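PDB 5J6Q: cell wall binding protein cwp8 from Peptoclostridium difficile, which probably attaches to the bacterial cell wall through its CWB2 module, as a cell wall protein linked to the S-layer of this organism. Local coordinates for residues K567-L572 and E589-F594. Numbering follows the deposited sequence.
Sequences KNATKL and EKINLF. With SO4 (sulfate ion), chain H.
The backbone carbonyl of K590, in the last turn of helix 581-590, meets the side chain of K567, whose chain bends at chi2 (64°) and again at chi4. K567 CE lies 3.0 Å from K590 O, while the K590 side chain lies against E559, V562 and E563 of helix 556-565 and its NZ salt-bridges a sulfate. At I591 the chain leaves the helix. With chi1 at 73°, I591 CG1 is flanked by backbone N and C, and I591 CD1 reaches A569 CB at 3.7 Å; V562 also touches this side chain. Water 2 is within donating distance of A569 O (2.7 Å) and I591 O (3.2 Å), a possible bridge. With positive phi (56°), N592 is the C' residue of a Schellman motif: its N bonds to E589 O, and L593 N to A588 O. This helix follows strand 572-575, which neighbours strand 286-289 in a parallel four-stranded sheet of the CWB2 region. The side chains of N592 and K567 pass at a slant, and water 1 donates to N592 OD1 while weakly accepting from K567 NZ. L593, also touching V286, branches over the loop: its CD1 rests 3.6 Å from K571 N, its CD2 4.1 Å from L572 CB. K571 CB faces away; its extended chain carries NZ to salt bridges with E287 and E283 and to another sulfate, probably from the crystallisation liquor.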
loop_
_atom_site.group_PDB
_atom_site.type_symbol
_atom_site.label_atom_id
_atom_site.label_comp_id
_atom_site.label_asym_id
_atom_site.label_seq_id
_atom_site.Cartn_x
_atom_site.Cartn_y
_atom_site.Cartn_z
ATOM N N LYS A 567 -1.134 8.728 26.328
ATOM C CA LYS A 567 -1.823 9.806 25.667
ATOM C C LYS A 567 -0.915 10.655 24.873
ATOM O O LYS A 567 -1.375 11.324 23.957
ATOM C CB LYS A 567 -2.558 10.621 26.737
ATOM C CG LYS A 567 -3.980 10.738 26.489
ATOM C CD LYS A 567 -4.623 9.394 26.544
ATOM C CE LYS A 567 -5.867 9.500 25.743
ATOM N NZ LYS A 567 -7.005 9.003 26.503
ATOM N N ASN A 568 0.362 10.651 25.193
ATOM C CA ASN A 568 1.385 11.440 24.466
ATOM C C ASN A 568 1.990 10.624 23.276
ATOM O O ASN A 568 2.761 11.206 22.534
ATOM C CB ASN A 568 2.521 11.844 25.440
ATOM C CG ASN A 568 1.943 12.718 26.602
ATOM O OD1 ASN A 568 1.347 13.775 26.360
ATOM N ND2 ASN A 568 1.904 12.283 27.847
ATOM N N ALA A 569 1.593 9.308 23.078
ATOM C CA ALA A 569 2.212 8.502 22.023
ATOM C C ALA A 569 1.847 9.022 20.633
ATOM O O ALA A 569 0.702 9.136 20.372
ATOM C CB ALA A 569 1.786 7.039 22.148
ATOM N N THR A 570 2.818 9.363 19.765
ATOM C CA THR A 570 2.480 9.910 18.449
ATOM C C THR A 570 2.885 8.946 17.389
ATOM O O THR A 570 2.984 9.329 16.219
ATOM C CB THR A 570 3.151 11.296 18.244
ATOM O OG1 THR A 570 4.572 11.169 18.422
ATOM C CG2 THR A 570 2.574 12.347 19.233
ATOM N N LYS A 571 3.031 7.638 17.775
ATOM C CA LYS A 571 3.463 6.593 16.851
ATOM C C LYS A 571 3.217 5.199 17.470
ATOM O O LYS A 571 3.558 4.953 18.668
ATOM C CB LYS A 571 4.997 6.767 16.540
ATOM C CG LYS A 571 5.428 6.069 15.247
ATOM C CD LYS A 571 6.929 5.995 15.082
ATOM C CE LYS A 571 7.210 5.670 13.626
ATOM N NZ LYS A 571 8.644 5.379 13.330
ATOM N N LEU A 572 2.639 4.324 16.734
ATOM C CA LEU A 572 2.447 2.912 17.184
ATOM C C LEU A 572 3.307 2.054 16.244
ATOM O O LEU A 572 3.130 2.117 15.039
ATOM C CB LEU A 572 0.977 2.629 17.101
ATOM C CG LEU A 572 0.516 1.229 17.461
ATOM C CD1 LEU A 572 1.146 0.691 18.792
ATOM C CD2 LEU A 572 -0.977 1.365 17.544
ATOM N N GLU A 589 -7.004 4.111 19.285
ATOM C CA GLU A 589 -8.161 4.750 19.832
ATOM C C GLU A 589 -7.822 5.313 21.240
ATOM O O GLU A 589 -7.959 6.521 21.428
ATOM C CB GLU A 589 -9.332 3.752 19.913
ATOM C CG GLU A 589 -10.569 4.402 20.484
ATOM C CD GLU A 589 -11.651 3.436 20.928
ATOM O OE1 GLU A 589 -11.655 2.224 20.543
ATOM O OE2 GLU A 589 -12.515 3.902 21.700
ATOM N N LYS A 590 -7.373 4.450 22.194
ATOM C CA LYS A 590 -6.982 4.857 23.546
ATOM C C LYS A 590 -5.943 5.934 23.635
ATOM O O LYS A 590 -6.054 6.821 24.514
ATOM C CB LYS A 590 -6.494 3.641 24.302
ATOM C CG LYS A 590 -7.609 2.594 24.379
ATOM C CD LYS A 590 -8.623 2.945 25.490
ATOM C CE LYS A 590 -9.984 3.149 24.873
ATOM N NZ LYS A 590 -11.077 2.714 25.778
ATOM N N ILE A 591 -4.920 5.890 22.806
ATOM C CA ILE A 591 -3.895 6.957 22.869
ATOM C C ILE A 591 -4.223 8.144 21.995
ATOM O O ILE A 591 -3.365 9.040 21.877
ATOM C CB ILE A 591 -2.490 6.416 22.483
ATOM C CG1 ILE A 591 -2.386 6.146 20.937
ATOM C CG2 ILE A 591 -2.235 5.124 23.262
ATOM C CD1 ILE A 591 -1.109 5.381 20.535
ATOM N N ASN A 592 -5.441 8.177 21.371
ATOM C CA ASN A 592 -5.818 9.310 20.497
ATOM C C ASN A 592 -4.829 9.542 19.379
ATOM O O ASN A 592 -4.465 10.676 19.068
ATOM C CB ASN A 592 -5.887 10.647 21.319
ATOM C CG ASN A 592 -7.073 10.771 22.234
ATOM O OD1 ASN A 592 -6.959 11.363 23.328
ATOM N ND2 ASN A 592 -8.259 10.342 21.862
ATOM N N LEU A 593 -4.388 8.486 18.754
ATOM C CA LEU A 593 -3.383 8.630 17.725
ATOM C C LEU A 593 -3.856 9.355 16.448
ATOM O O LEU A 593 -3.042 10.035 15.852
ATOM C CB LEU A 593 -2.790 7.205 17.400
ATOM C CG LEU A 593 -1.714 7.139 16.372
ATOM C CD1 LEU A 593 -0.438 7.783 16.895
ATOM C CD2 LEU A 593 -1.520 5.698 15.967
ATOM N N PHE A 594 -5.095 9.296 16.060
ATOM C CA PHE A 594 -5.392 9.901 14.766
ATOM C C PHE A 594 -5.937 11.352 14.653
ATOM O O PHE A 594 -6.606 11.875 15.559
ATOM C CB PHE A 594 -6.360 8.988 14.032
ATOM C CG PHE A 594 -5.610 7.790 13.558
ATOM C CD1 PHE A 594 -5.954 6.522 13.994
ATOM C CD2 PHE A 594 -4.556 7.919 12.668
ATOM C CE1 PHE A 594 -5.269 5.413 13.548
ATOM C CE2 PHE A 594 -3.876 6.807 12.223
ATOM C CZ PHE A 594 -4.230 5.562 12.663
HETATM S S SO4 H . 10.457 2.676 15.291
HETATM O O1 SO4 H . 9.972 1.498 16.024
HETATM O O2 SO4 H . 10.157 2.447 13.745
HETATM O O3 SO4 H . 9.889 4.010 15.667
HETATM O O4 SO4 H . 11.826 2.526 15.731
HETATM O O HOH W 1 -8.692 11.750 25.850
HETATM O O HOH W 2 -1.211 11.024 20.576
#